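Local coordinates for protein inositol-3-phosphate synthase (Caenorhabditis elegans, PDB 1VKO) that belongs to the Rossmann-clan inositol-phosphate synthases and holds NAD beside a pyrophosphate in a pocket of each chain of a four-chain assembly, at residues A[252-257]-A[370-375]; A[205-210]-A[360-365]. All blocks are in the same frame, centred on the assembly; numbering follows the deposited sequence. Where two conformers were deposited one is given.

Contact 1. Residues A[252-257]-A[370-375]. With NAD (nicotinamide-adenine-dinucleotide), chain G; POP (pyrophosphate 2-), chain H.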
ATOM      1  N   GLU A 252     -16.223  27.528   4.048  1.00 16.42           N
ATOM      2  CA  GLU A 252     -16.190  28.853   3.393  1.00 22.53           C
ATOM      3  C   GLU A 252     -14.749  29.160   2.984  1.00 26.31           C
ATOM      4  O   GLU A 252     -13.822  28.534   3.483  1.00 28.38           O
ATOM      5  CB  GLU A 252     -16.616  29.971   4.375  1.00 21.65           C
ATOM      6  CG  GLU A 252     -17.988  29.761   5.002  1.00 17.71           C
ATOM      7  CD  GLU A 252     -18.460  30.896   5.900  1.00 17.95           C
ATOM      8  OE1 GLU A 252     -17.710  31.432   6.763  1.00 19.59           O
ATOM      9  OE2 GLU A 252     -19.638  31.243   5.746  1.00 31.27           O
ATOM     10  N   ARG A 253     -14.548  30.124   2.089  1.00 28.70           N
ATOM     11  CA  ARG A 253     -13.208  30.713   1.923  1.00 28.89           C
ATOM     12  C   ARG A 253     -12.872  31.612   3.119  1.00 27.97           C
ATOM     13  O   ARG A 253     -13.715  31.902   3.984  1.00 32.12           O
ATOM     14  CB  ARG A 253     -13.111  31.533   0.628  1.00 27.98           C
ATOM     15  CG  ARG A 253     -14.086  32.705   0.578  1.00 28.12           C
ATOM     16  CD  ARG A 253     -13.846  33.682  -0.538  1.00 24.88           C
ATOM     17  NE  ARG A 253     -14.849  34.753  -0.584  1.00 30.38           N
ATOM     18  CZ  ARG A 253     -14.759  35.938   0.031  1.00 33.44           C
ATOM     19  NH1 ARG A 253     -13.704  36.239   0.807  1.00 24.70           N
ATOM     20  NH2 ARG A 253     -15.748  36.827  -0.110  1.00 22.23           N
ATOM     21  N   TYR A 254     -11.614  32.023   3.168  1.00 29.40           N
ATOM     22  CA  TYR A 254     -11.099  32.958   4.140  1.00 26.77           C
ATOM     23  C   TYR A 254     -11.636  34.350   3.825  1.00 25.87           C
ATOM     24  O   TYR A 254     -11.770  34.728   2.683  1.00 29.52           O
ATOM     25  CB  TYR A 254      -9.575  32.981   4.004  1.00 27.90           C
ATOM     26  CG  TYR A 254      -8.850  31.999   4.899  1.00 28.16           C
ATOM     27  CD1 TYR A 254      -9.231  30.670   4.961  1.00 22.48           C
ATOM     28  CD2 TYR A 254      -7.790  32.417   5.699  1.00 20.35           C
ATOM     29  CE1 TYR A 254      -8.597  29.789   5.789  1.00 16.67           C
ATOM     30  CE2 TYR A 254      -7.123  31.528   6.513  1.00 25.93           C
ATOM     31  CZ  TYR A 254      -7.527  30.201   6.541  1.00 24.09           C
ATOM     32  OH  TYR A 254      -6.882  29.288   7.369  1.00 36.05           O
ATOM     33  N   THR A 255     -11.920  35.121   4.847  1.00 25.98           N
ATOM     34  CA  THR A 255     -12.165  36.549   4.714  1.00 26.50           C
ATOM     35  C   THR A 255     -10.801  37.253   4.654  1.00 29.99           C
ATOM     36  O   THR A 255      -9.788  36.621   4.974  1.00 27.22           O
ATOM     37  CB  THR A 255     -12.896  37.001   6.001  0.50 26.04           C
ATOM     38  OG1 THR A 255     -14.161  36.333   6.097  0.50 30.31           O
ATOM     39  CG2 THR A 255     -13.273  38.456   5.952  0.50 25.35           C
ATOM     40  N   ASP A 256     -10.754  38.525   4.231  1.00 33.03           N
ATOM     41  CA  ASP A 256      -9.569  39.359   4.479  1.00 38.38           C
ATOM     42  C   ASP A 256      -9.492  39.585   5.984  1.00 41.33           C
ATOM     43  O   ASP A 256     -10.495  39.386   6.713  1.00 41.46           O
ATOM     44  CB  ASP A 256      -9.644  40.707   3.748  1.00 41.50           C
ATOM     45  CG  ASP A 256      -9.456  40.576   2.233  1.00 54.59           C
ATOM     46  OD1 ASP A 256      -8.423  40.002   1.798  1.00 65.84           O
ATOM     47  OD2 ASP A 256     -10.282  41.019   1.393  1.00 63.77           O
ATOM     48  N   VAL A 257      -8.299  39.942   6.461  1.00 43.05           N
ATOM     49  CA  VAL A 257      -8.116  40.366   7.860  1.00 44.72           C
ATOM     50  C   VAL A 257      -7.327  41.663   7.817  1.00 47.08           C
ATOM     51  O   VAL A 257      -6.291  41.728   7.158  1.00 47.85           O
ATOM     52  CB  VAL A 257      -7.365  39.317   8.725  1.00 42.53           C
ATOM     53  CG1 VAL A 257      -7.387  39.711  10.197  1.00 41.20           C
ATOM     54  CG2 VAL A 257      -7.961  37.930   8.554  1.00 43.40           C
ATOM     55  N   PHE A 370     -10.688  24.702  -1.047  1.00 41.43           N
ATOM     56  CA  PHE A 370      -9.495  23.840  -0.912  1.00 41.63           C
ATOM     57  C   PHE A 370      -8.308  24.532  -0.224  1.00 41.50           C
ATOM     58  O   PHE A 370      -7.622  23.879   0.561  1.00 43.35           O
ATOM     59  CB  PHE A 370      -9.039  23.243  -2.252  1.00 40.94           C
ATOM     60  CG  PHE A 370      -7.679  22.600  -2.189  1.00 43.56           C
ATOM     61  CD1 PHE A 370      -7.522  21.326  -1.632  1.00 46.35           C
ATOM     62  CD2 PHE A 370      -6.546  23.287  -2.646  1.00 43.55           C
ATOM     63  CE1 PHE A 370      -6.256  20.726  -1.547  1.00 56.52           C
ATOM     64  CE2 PHE A 370      -5.261  22.695  -2.567  1.00 54.34           C
ATOM     65  CZ  PHE A 370      -5.116  21.410  -2.020  1.00 55.13           C
ATOM     66  N   ARG A 371      -8.051  25.818  -0.504  1.00 38.61           N
ATOM     67  CA  ARG A 371      -7.060  26.565   0.301  1.00 42.34           C
ATOM     68  C   ARG A 371      -7.350  26.525   1.815  1.00 42.02           C
ATOM     69  O   ARG A 371      -6.455  26.136   2.586  1.00 39.89           O
ATOM     70  CB  ARG A 371      -6.861  28.025  -0.159  1.00 43.50           C
ATOM     71  CG  ARG A 371      -5.540  28.314  -0.893  1.00 48.83           C
ATOM     72  CD  ARG A 371      -4.330  28.703   0.007  1.00 56.48           C
ATOM     73  NE  ARG A 371      -3.266  27.686  -0.012  1.00 50.42           N
ATOM     74  CZ  ARG A 371      -2.091  27.766   0.633  1.00 56.58           C
ATOM     75  NH1 ARG A 371      -1.773  28.822   1.385  1.00 47.84           N
ATOM     76  NH2 ARG A 371      -1.216  26.768   0.526  1.00 56.87           N
ATOM     77  N   SER A 372      -8.574  26.916   2.237  1.00 40.35           N
ATOM     78  CA  SER A 372      -8.967  26.841   3.660  1.00 38.23           C
ATOM     79  C   SER A 372      -8.386  25.546   4.259  1.00 40.65           C
ATOM     80  O   SER A 372      -7.622  25.570   5.237  1.00 40.82           O
ATOM     81  CB  SER A 372     -10.508  26.825   3.835  1.00 41.82           C
ATOM     82  OG  SER A 372     -11.149  28.074   3.591  1.00 35.31           O
ATOM     83  N   LYS A 373      -8.755  24.415   3.651  1.00 42.48           N
ATOM     84  CA  LYS A 373      -8.377  23.064   4.117  1.00 43.67           C
ATOM     85  C   LYS A 373      -6.887  22.673   3.961  1.00 45.36           C
ATOM     86  O   LYS A 373      -6.286  22.138   4.908  1.00 47.81           O
ATOM     87  CB  LYS A 373      -9.273  22.017   3.440  1.00 41.20           C
ATOM     88  CG  LYS A 373      -9.065  20.617   3.968  1.00 42.66           C
ATOM     89  CD  LYS A 373      -9.772  20.378   5.315  1.00 42.80           C
ATOM     90  CE  LYS A 373     -11.294  20.354   5.162  1.00 17.20           C
ATOM     91  NZ  LYS A 373     -11.877  20.347   6.530  1.00 24.37           N
ATOM     92  N   GLU A 374      -6.311  22.893   2.771  1.00 45.18           N
ATOM     93  CA  GLU A 374      -4.852  22.725   2.547  1.00 45.97           C
ATOM     94  C   GLU A 374      -3.967  23.322   3.650  1.00 46.75           C
ATOM     95  O   GLU A 374      -3.078  22.637   4.153  1.00 47.81           O
ATOM     96  CB  GLU A 374      -4.427  23.314   1.195  1.00 45.09           C
ATOM     97  CG  GLU A 374      -2.949  23.109   0.834  1.00 43.50           C
ATOM     98  CD  GLU A 374      -2.629  23.641  -0.554  1.00 48.26           C
ATOM     99  OE1 GLU A 374      -3.083  24.772  -0.863  1.00 49.47           O
ATOM    100  OE2 GLU A 374      -1.951  22.926  -1.345  1.00 43.74           O
ATOM    101  N   ILE A 375      -4.202  24.589   4.006  1.00 49.38           N
ATOM    102  CA  ILE A 375      -3.435  25.274   5.067  1.00 51.40           C
ATOM    103  C   ILE A 375      -3.466  24.520   6.409  1.00 51.04           C
ATOM    104  O   ILE A 375      -2.412  24.327   7.029  1.00 50.94           O
ATOM    105  CB  ILE A 375      -3.904  26.762   5.270  1.00 52.26           C
ATOM    106  CG1 ILE A 375      -3.695  27.591   3.990  1.00 49.47           C
ATOM    107  CG2 ILE A 375      -3.195  27.410   6.513  1.00 52.90           C
ATOM    108  CD1 ILE A 375      -4.091  29.071   4.110  1.00 32.52           C
TER
HETATM  109  PA  NAD G 601     -21.863  18.233   4.098  1.00 25.23           P
HETATM  110  O1A NAD G 601     -21.992  18.854   2.791  1.00 15.07           O
HETATM  111  O2A NAD G 601     -22.508  16.910   4.057  1.00 18.41           O
HETATM  112  O5B NAD G 601     -22.499  19.227   5.158  1.00 28.60           O
HETATM  113  C5B NAD G 601     -22.611  20.589   4.869  1.00 24.71           C
HETATM  114  C4B NAD G 601     -24.045  20.997   5.153  1.00 16.86           C
HETATM  115  O4B NAD G 601     -24.053  22.359   5.518  1.00 27.42           O
HETATM  116  C3B NAD G 601     -24.928  20.868   3.945  1.00 19.58           C
HETATM  117  O3B NAD G 601     -26.182  20.463   4.472  1.00 17.06           O
HETATM  118  C2B NAD G 601     -25.127  22.264   3.426  1.00 17.79           C
HETATM  119  O2B NAD G 601     -26.516  22.339   3.111  1.00 24.24           O
HETATM  120  C1B NAD G 601     -24.883  23.104   4.676  1.00 17.26           C
HETATM  121  N9A NAD G 601     -24.448  24.518   4.544  1.00 16.04           N
HETATM  122  C8A NAD G 601     -23.603  25.100   3.649  1.00 29.17           C
HETATM  123  N7A NAD G 601     -23.541  26.423   3.924  1.00 22.19           N
HETATM  124  C5A NAD G 601     -24.325  26.725   4.974  1.00 27.77           C
HETATM  125  C6A NAD G 601     -24.656  27.918   5.641  1.00 32.19           C
HETATM  126  N6A NAD G 601     -24.211  29.127   5.262  1.00 28.02           N
HETATM  127  N1A NAD G 601     -25.541  27.863   6.687  1.00 14.67           N
HETATM  128  C2A NAD G 601     -26.114  26.680   7.055  1.00 25.60           C
HETATM  129  N3A NAD G 601     -25.812  25.548   6.370  1.00 14.80           N
HETATM  130  C4A NAD G 601     -24.926  25.540   5.351  1.00 27.36           C
HETATM  131  O3  NAD G 601     -20.317  18.132   4.576  1.00 18.80           O
HETATM  132  PN  NAD G 601     -19.943  17.343   5.907  1.00 17.82           P
HETATM  133  O1N NAD G 601     -21.150  17.353   6.775  1.00 34.71           O
HETATM  134  O2N NAD G 601     -19.359  16.061   5.507  1.00 16.31           O
HETATM  135  O5D NAD G 601     -18.886  18.285   6.699  1.00 21.97           O
HETATM  136  C5D NAD G 601     -19.134  19.668   6.880  1.00 24.86           C
HETATM  137  C4D NAD G 601     -17.872  20.508   7.154  1.00 24.67           C
HETATM  138  O4D NAD G 601     -17.073  19.890   8.133  1.00 27.08           O
HETATM  139  C3D NAD G 601     -16.977  20.715   5.927  1.00 23.94           C
HETATM  140  O3D NAD G 601     -16.504  22.033   5.936  1.00 29.51           O
HETATM  141  C2D NAD G 601     -15.769  19.866   6.231  1.00 31.80           C
HETATM  142  O2D NAD G 601     -14.542  20.339   5.697  1.00 36.09           O
HETATM  143  C1D NAD G 601     -15.722  19.957   7.732  1.00 28.92           C
HETATM  144  N1N NAD G 601     -14.865  18.859   8.163  1.00 25.40           N
HETATM  145  C2N NAD G 601     -15.232  17.573   7.915  1.00 13.40           C
HETATM  146  C3N NAD G 601     -14.391  16.556   8.307  1.00 19.34           C
HETATM  147  C7N NAD G 601     -14.995  15.204   8.363  1.00 25.56           C
HETATM  148  O7N NAD G 601     -16.328  15.117   7.896  1.00 31.73           O
HETATM  149  N7N NAD G 601     -14.293  14.174   8.854  1.00 25.15           N
HETATM  150  C4N NAD G 601     -13.179  16.827   8.970  1.00 16.31           C
HETATM  151  C5N NAD G 601     -12.818  18.137   9.195  1.00 15.55           C
HETATM  152  C6N NAD G 601     -13.675  19.166   8.775  1.00 18.21           C
HETATM  153  P1  POP H 602      -8.370  14.418   8.202  1.00 50.92           P
HETATM  154  O1  POP H 602      -8.119  14.148   9.678  1.00 48.27           O
HETATM  155  O2  POP H 602      -8.758  13.136   7.504  1.00 54.44           O
HETATM  156  O3  POP H 602      -7.097  14.955   7.567  1.00 38.38           O
HETATM  157  O   POP H 602      -9.616  15.464   8.056  1.00 48.93           O
HETATM  158  P2  POP H 602     -10.255  16.039   6.669  1.00 52.01           P
HETATM  159  O4  POP H 602     -11.530  15.252   6.381  1.00 46.73           O
HETATM  160  O5  POP H 602     -10.541  17.524   6.852  1.00 50.61           O
HETATM  161  O6  POP H 602      -9.381  15.905   5.418  1.00 50.86           O
HETATM  162  O   HOH W   1      -7.457  26.686   7.727  1.00 27.95           O
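The hydroxyl of Ser-372 reaches across from the helix to the loop: its OG donates to the backbone O of Glu-252 over 2.7 Å. The donor lies in the carbonyl plane, with a C=O...OG angle of 148°. With OG beside the backbone N (chi1 -73°), the hydroxyl also sits in the plane of the Tyr-254 ring, at its edge, 3.5 Å from CD1. The ring thus flanks Ser-372, with CE1 3.7 Å from the serine CA. At its far end Tyr-254 OH stands 4.2 Å from CG2 of Ile-375, one turn further along the helix. A water likewise lying in the ring plane bridges Tyr-254 OH and Ser-372 O, at 2.7 Å from each.

The loop follows strand 242-247 of the parallel Rossmann-type sheet, and Thr-251, just ahead of it, bonds NAD. Helix 367-378 brings Lys-373 to the same pocket from the side turned away from the loop. Bends at chi2 and chi3 curl its chain, and NZ donates to NAD O2D at 2.8 Å and to pyrophosphate O5 at 3.1 Å. Asp-324 forms a salt bridge with the same nitrogen. One lysine atom is therefore held by both bound groups and a carboxylate.

Further out, the loop backbone is positioned by its polar side chains. The carboxylate of Glu-252 is bonded by Ser-280 and Ser-282. The end of Arg-253 leads away from 370-375, its side chain touching Arg-368 and Gln-369 earlier in the helix, to bond Asp-201 O, pair with Glu-278 and form a cation-pi contact with Phe-202. On the helix, Arg-371 NE forms a salt bridge with Glu-374 OE1 on the anti side, tilted out of the carboxylate plane, while Ile-375 CG1 lies over one guanidinium face, toward its rim.

Contact 2. Residues A[205-210]-A[360-365]. With NAD (nicotinamide-adenine-dinucleotide), chain G.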
ATOM      1  N   SER A 205     -19.255  27.647  -5.549  1.00 41.40           N
ATOM      2  CA  SER A 205     -20.405  28.024  -6.391  1.00 42.00           C
ATOM      3  C   SER A 205     -21.320  26.827  -6.777  1.00 40.01           C
ATOM      4  O   SER A 205     -22.480  27.016  -7.193  1.00 39.65           O
ATOM      5  CB  SER A 205     -19.948  28.863  -7.613  1.00 42.09           C
ATOM      6  OG  SER A 205     -19.483  28.062  -8.678  1.00 42.02           O
ATOM      7  N   ASN A 206     -20.821  25.606  -6.584  1.00 38.97           N
ATOM      8  CA  ASN A 206     -21.604  24.410  -6.908  1.00 42.17           C
ATOM      9  C   ASN A 206     -22.758  24.063  -5.912  1.00 39.85           C
ATOM     10  O   ASN A 206     -23.517  23.095  -6.111  1.00 37.55           O
ATOM     11  CB  ASN A 206     -20.709  23.193  -7.363  1.00 42.89           C
ATOM     12  CG  ASN A 206     -19.783  22.653  -6.258  1.00 44.62           C
ATOM     13  OD1 ASN A 206     -20.223  22.427  -5.116  1.00 36.06           O
ATOM     14  ND2 ASN A 206     -18.492  22.407  -6.611  1.00 24.11           N
ATOM     15  N   GLN A 207     -22.911  24.914  -4.895  1.00 37.08           N
ATOM     16  CA  GLN A 207     -23.894  24.721  -3.831  1.00 37.54           C
ATOM     17  C   GLN A 207     -25.211  25.478  -4.038  1.00 36.26           C
ATOM     18  O   GLN A 207     -26.068  25.431  -3.164  1.00 32.05           O
ATOM     19  CB  GLN A 207     -23.300  25.112  -2.452  1.00 38.94           C
ATOM     20  CG  GLN A 207     -21.990  24.387  -2.083  1.00 38.27           C
ATOM     21  CD  GLN A 207     -22.217  22.922  -1.754  1.00 41.37           C
ATOM     22  OE1 GLN A 207     -23.146  22.575  -0.987  1.00 32.85           O
ATOM     23  NE2 GLN A 207     -21.383  22.056  -2.332  1.00 31.47           N
ATOM     24  N   GLY A 208     -25.362  26.148  -5.188  1.00 36.95           N
ATOM     25  CA  GLY A 208     -26.506  27.035  -5.482  1.00 36.20           C
ATOM     26  C   GLY A 208     -27.836  26.310  -5.517  1.00 38.62           C
ATOM     27  O   GLY A 208     -28.772  26.696  -4.819  1.00 35.34           O
ATOM     28  N   ASP A 209     -27.893  25.263  -6.347  1.00 40.47           N
ATOM     29  CA  ASP A 209     -28.979  24.261  -6.393  1.00 44.17           C
ATOM     30  C   ASP A 209     -29.542  23.791  -5.032  1.00 43.07           C
ATOM     31  O   ASP A 209     -30.750  23.544  -4.913  1.00 42.97           O
ATOM     32  CB  ASP A 209     -28.497  23.002  -7.154  1.00 47.28           C
ATOM     33  CG  ASP A 209     -28.947  22.962  -8.615  1.00 55.77           C
ATOM     34  OD1 ASP A 209     -29.908  23.688  -8.978  1.00 67.61           O
ATOM     35  OD2 ASP A 209     -28.405  22.206  -9.464  1.00 55.99           O
ATOM     36  N   ARG A 210     -28.670  23.640  -4.034  1.00 39.18           N
ATOM     37  CA  ARG A 210     -29.042  23.046  -2.743  1.00 37.43           C
ATOM     38  C   ARG A 210     -29.712  24.055  -1.799  1.00 37.34           C
ATOM     39  O   ARG A 210     -30.397  23.676  -0.841  1.00 37.89           O
ATOM     40  CB  ARG A 210     -27.797  22.428  -2.087  1.00 38.96           C
ATOM     41  CG  ARG A 210     -27.981  21.808  -0.712  1.00 39.63           C
ATOM     42  CD  ARG A 210     -26.680  21.600   0.044  1.00 34.10           C
ATOM     43  NE  ARG A 210     -26.193  20.239  -0.135  1.00 56.23           N
ATOM     44  CZ  ARG A 210     -26.449  19.223   0.682  1.00 55.24           C
ATOM     45  NH1 ARG A 210     -27.198  19.407   1.770  1.00 51.53           N
ATOM     46  NH2 ARG A 210     -25.945  18.020   0.406  1.00 54.77           N
ATOM     47  N   ASP A 360     -18.952  17.275   1.138  1.00 39.03           N
ATOM     48  CA  ASP A 360     -17.721  17.903   1.626  1.00 39.70           C
ATOM     49  C   ASP A 360     -16.697  17.978   0.462  1.00 40.07           C
ATOM     50  O   ASP A 360     -16.168  19.061   0.178  1.00 40.72           O
ATOM     51  CB  ASP A 360     -17.187  17.166   2.891  1.00 39.53           C
ATOM     52  CG  ASP A 360     -15.913  17.806   3.486  1.00 44.58           C
ATOM     53  OD1 ASP A 360     -15.689  19.040   3.293  1.00 43.43           O
ATOM     54  OD2 ASP A 360     -15.066  17.142   4.155  1.00 43.09           O
ATOM     55  N   GLY A 361     -16.467  16.858  -0.236  1.00 38.77           N
ATOM     56  CA  GLY A 361     -15.542  16.821  -1.381  1.00 37.09           C
ATOM     57  C   GLY A 361     -15.936  17.686  -2.581  1.00 35.77           C
ATOM     58  O   GLY A 361     -15.078  18.374  -3.187  1.00 28.97           O
ATOM     59  N   LYS A 362     -17.225  17.642  -2.927  1.00 34.16           N
ATOM     60  CA  LYS A 362     -17.795  18.443  -4.020  1.00 37.49           C
ATOM     61  C   LYS A 362     -17.619  19.960  -3.764  1.00 39.09           C
ATOM     62  O   LYS A 362     -17.414  20.757  -4.712  1.00 39.51           O
ATOM     63  CB  LYS A 362     -19.271  18.076  -4.206  1.00 37.75           C
ATOM     64  CG  LYS A 362     -20.018  18.754  -5.362  1.00 44.96           C
ATOM     65  CD  LYS A 362     -21.527  18.457  -5.223  1.00 46.60           C
ATOM     66  CE  LYS A 362     -22.400  19.556  -5.815  1.00 48.76           C
ATOM     67  NZ  LYS A 362     -23.077  19.134  -7.095  1.00 40.67           N
ATOM     68  N   ASN A 363     -17.679  20.342  -2.485  1.00 38.25           N
ATOM     69  CA  ASN A 363     -17.377  21.716  -2.057  1.00 41.52           C
ATOM     70  C   ASN A 363     -15.883  22.089  -2.152  1.00 42.32           C
ATOM     71  O   ASN A 363     -15.522  23.190  -2.585  1.00 42.30           O
ATOM     72  CB  ASN A 363     -17.889  21.978  -0.621  1.00 41.13           C
ATOM     73  CG  ASN A 363     -17.940  23.473  -0.286  1.00 41.54           C
ATOM     74  OD1 ASN A 363     -18.613  24.257  -0.981  1.00 31.40           O
ATOM     75  ND2 ASN A 363     -17.229  23.871   0.768  1.00 25.06           N
ATOM     76  N   LEU A 364     -15.024  21.163  -1.738  1.00 44.73           N
ATOM     77  CA  LEU A 364     -13.573  21.333  -1.834  1.00 46.52           C
ATOM     78  C   LEU A 364     -13.030  21.073  -3.250  1.00 46.49           C
ATOM     79  O   LEU A 364     -11.803  21.028  -3.424  1.00 47.16           O
ATOM     80  CB  LEU A 364     -12.859  20.456  -0.786  1.00 47.17           C
ATOM     81  CG  LEU A 364     -13.427  20.554   0.643  1.00 50.38           C
ATOM     82  CD1 LEU A 364     -13.131  19.278   1.449  1.00 54.64           C
ATOM     83  CD2 LEU A 364     -12.927  21.822   1.366  1.00 54.17           C
ATOM     84  N   SER A 365     -13.936  20.904  -4.236  1.00 45.42           N
ATOM     85  CA  SER A 365     -13.597  20.893  -5.689  1.00 45.28           C
ATOM     86  C   SER A 365     -13.061  22.257  -6.051  1.00 45.82           C
ATOM     87  O   SER A 365     -12.211  22.373  -6.937  1.00 44.70           O
ATOM     88  CB  SER A 365     -14.828  20.693  -6.604  1.00 45.07           C
ATOM     89  OG  SER A 365     -15.379  19.393  -6.564  1.00 51.26           O
TER
HETATM   90  PA  NAD G 601     -21.863  18.233   4.098  1.00 25.23           P
HETATM   91  O1A NAD G 601     -21.992  18.854   2.791  1.00 15.07           O
HETATM   92  O2A NAD G 601     -22.508  16.910   4.057  1.00 18.41           O
HETATM   93  O5B NAD G 601     -22.499  19.227   5.158  1.00 28.60           O
HETATM   94  C5B NAD G 601     -22.611  20.589   4.869  1.00 24.71           C
HETATM   95  C4B NAD G 601     -24.045  20.997   5.153  1.00 16.86           C
HETATM   96  O4B NAD G 601     -24.053  22.359   5.518  1.00 27.42           O
HETATM   97  C3B NAD G 601     -24.928  20.868   3.945  1.00 19.58           C
HETATM   98  O3B NAD G 601     -26.182  20.463   4.472  1.00 17.06           O
HETATM   99  C2B NAD G 601     -25.127  22.264   3.426  1.00 17.79           C
HETATM  100  O2B NAD G 601     -26.516  22.339   3.111  1.00 24.24           O
HETATM  101  C1B NAD G 601     -24.883  23.104   4.676  1.00 17.26           C
HETATM  102  N9A NAD G 601     -24.448  24.518   4.544  1.00 16.04           N
HETATM  103  C8A NAD G 601     -23.603  25.100   3.649  1.00 29.17           C
HETATM  104  N7A NAD G 601     -23.541  26.423   3.924  1.00 22.19           N
HETATM  105  C5A NAD G 601     -24.325  26.725   4.974  1.00 27.77           C
HETATM  106  C6A NAD G 601     -24.656  27.918   5.641  1.00 32.19           C
HETATM  107  N6A NAD G 601     -24.211  29.127   5.262  1.00 28.02           N
HETATM  108  N1A NAD G 601     -25.541  27.863   6.687  1.00 14.67           N
HETATM  109  C2A NAD G 601     -26.114  26.680   7.055  1.00 25.60           C
HETATM  110  N3A NAD G 601     -25.812  25.548   6.370  1.00 14.80           N
HETATM  111  C4A NAD G 601     -24.926  25.540   5.351  1.00 27.36           C
HETATM  112  O3  NAD G 601     -20.317  18.132   4.576  1.00 18.80           O
HETATM  113  PN  NAD G 601     -19.943  17.343   5.907  1.00 17.82           P
HETATM  114  O1N NAD G 601     -21.150  17.353   6.775  1.00 34.71           O
HETATM  115  O2N NAD G 601     -19.359  16.061   5.507  1.00 16.31           O
HETATM  116  O5D NAD G 601     -18.886  18.285   6.699  1.00 21.97           O
HETATM  117  C5D NAD G 601     -19.134  19.668   6.880  1.00 24.86           C
HETATM  118  C4D NAD G 601     -17.872  20.508   7.154  1.00 24.67           C
HETATM  119  O4D NAD G 601     -17.073  19.890   8.133  1.00 27.08           O
HETATM  120  C3D NAD G 601     -16.977  20.715   5.927  1.00 23.94           C
HETATM  121  O3D NAD G 601     -16.504  22.033   5.936  1.00 29.51           O
HETATM  122  C2D NAD G 601     -15.769  19.866   6.231  1.00 31.80           C
HETATM  123  O2D NAD G 601     -14.542  20.339   5.697  1.00 36.09           O
HETATM  124  C1D NAD G 601     -15.722  19.957   7.732  1.00 28.92           C
HETATM  125  N1N NAD G 601     -14.865  18.859   8.163  1.00 25.40           N
HETATM  126  C2N NAD G 601     -15.232  17.573   7.915  1.00 13.40           C
HETATM  127  C3N NAD G 601     -14.391  16.556   8.307  1.00 19.34           C
HETATM  128  C7N NAD G 601     -14.995  15.204   8.363  1.00 25.56           C
HETATM  129  O7N NAD G 601     -16.328  15.117   7.896  1.00 31.73           O
HETATM  130  N7N NAD G 601     -14.293  14.174   8.854  1.00 25.15           N
HETATM  131  C4N NAD G 601     -13.179  16.827   8.970  1.00 16.31           C
HETATM  132  C5N NAD G 601     -12.818  18.137   9.195  1.00 15.55           C
HETATM  133  C6N NAD G 601     -13.675  19.166   8.775  1.00 18.21           C
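Asn-206 makes the polar join between a short 3-10 turn and the end of helix 359-363. The turn lies in the loop before helix 220-238, in the Rossmann-type part of the chain, whereas helix 359-363 follows strand 346-356 of the mixed sheet; the contact joins the two beside NAD. ND2 of Asn-206 donates to Lys-362 O over 2.7 Å. The donor is tilted from the carbonyl plane, and Ser-365 OG reaches the same oxygen from the opposite face, so two donors grip one carbonyl near the helix end. CG of Asn-206 is wedged between its own backbone N and carbonyl carbon (chi1 65°), which turns the amide toward the helix. The aliphatic chain of Lys-362 runs past it in the opposite direction, placing CE 3.7 Å from OD1.

Gln-207 NE2 donates to Asn-206 OD1 at 3.0 Å, meeting the C=O nearly end-on at 176°. This bond and the one from ND2 to Lys-362 O are together consistent with the amide's orientation. The Gln-207 chain bends at chi2 and crosses Asn-363, its CG 3.6 Å from Asn-363 OD1 and the two amide planes 88° apart. Asn-363 is anchored separately, to Ala-204 N and Thr-251 O. Gln-207 OE1 accepts from Asn-359, whose ND2 also hydrogen-bonds NAD, which makes Gln-207 a second-shell residue of the pocket.

Further on, the side chain of Arg-210, bent at chi3, reaches the dinucleotide. One face of its guanidinium lies against C3B of the adenosine ribose, and NH1 makes a weak bond to NAD O2B at 3.3 Å. At the other ribose, Asp-360 OD1 accepts a weak bond of 3.0 Å from NAD O2D.

Following the chain from its N terminus, residues 205-210 come first, in the loop before helix 220-238; strand 242-247 then leads into 252-257. Residues 360-365 close contact 2 across 149 intervening residues, and 370-375 close contact 1 across 112. The segments alternate, so the two closures cross instead of nesting. Helices 359-363 and 367-378 are consecutive, and the contacts meet there: Phe-370 CB lies 3.7 Å from Leu-364 O. Together they tie two loops flanking helix 220-238 and strand 242-247 to one helical pair. Their centres are about 15 Å apart, and both touch the same NAD, contact 1 also reaching the pyrophosphate.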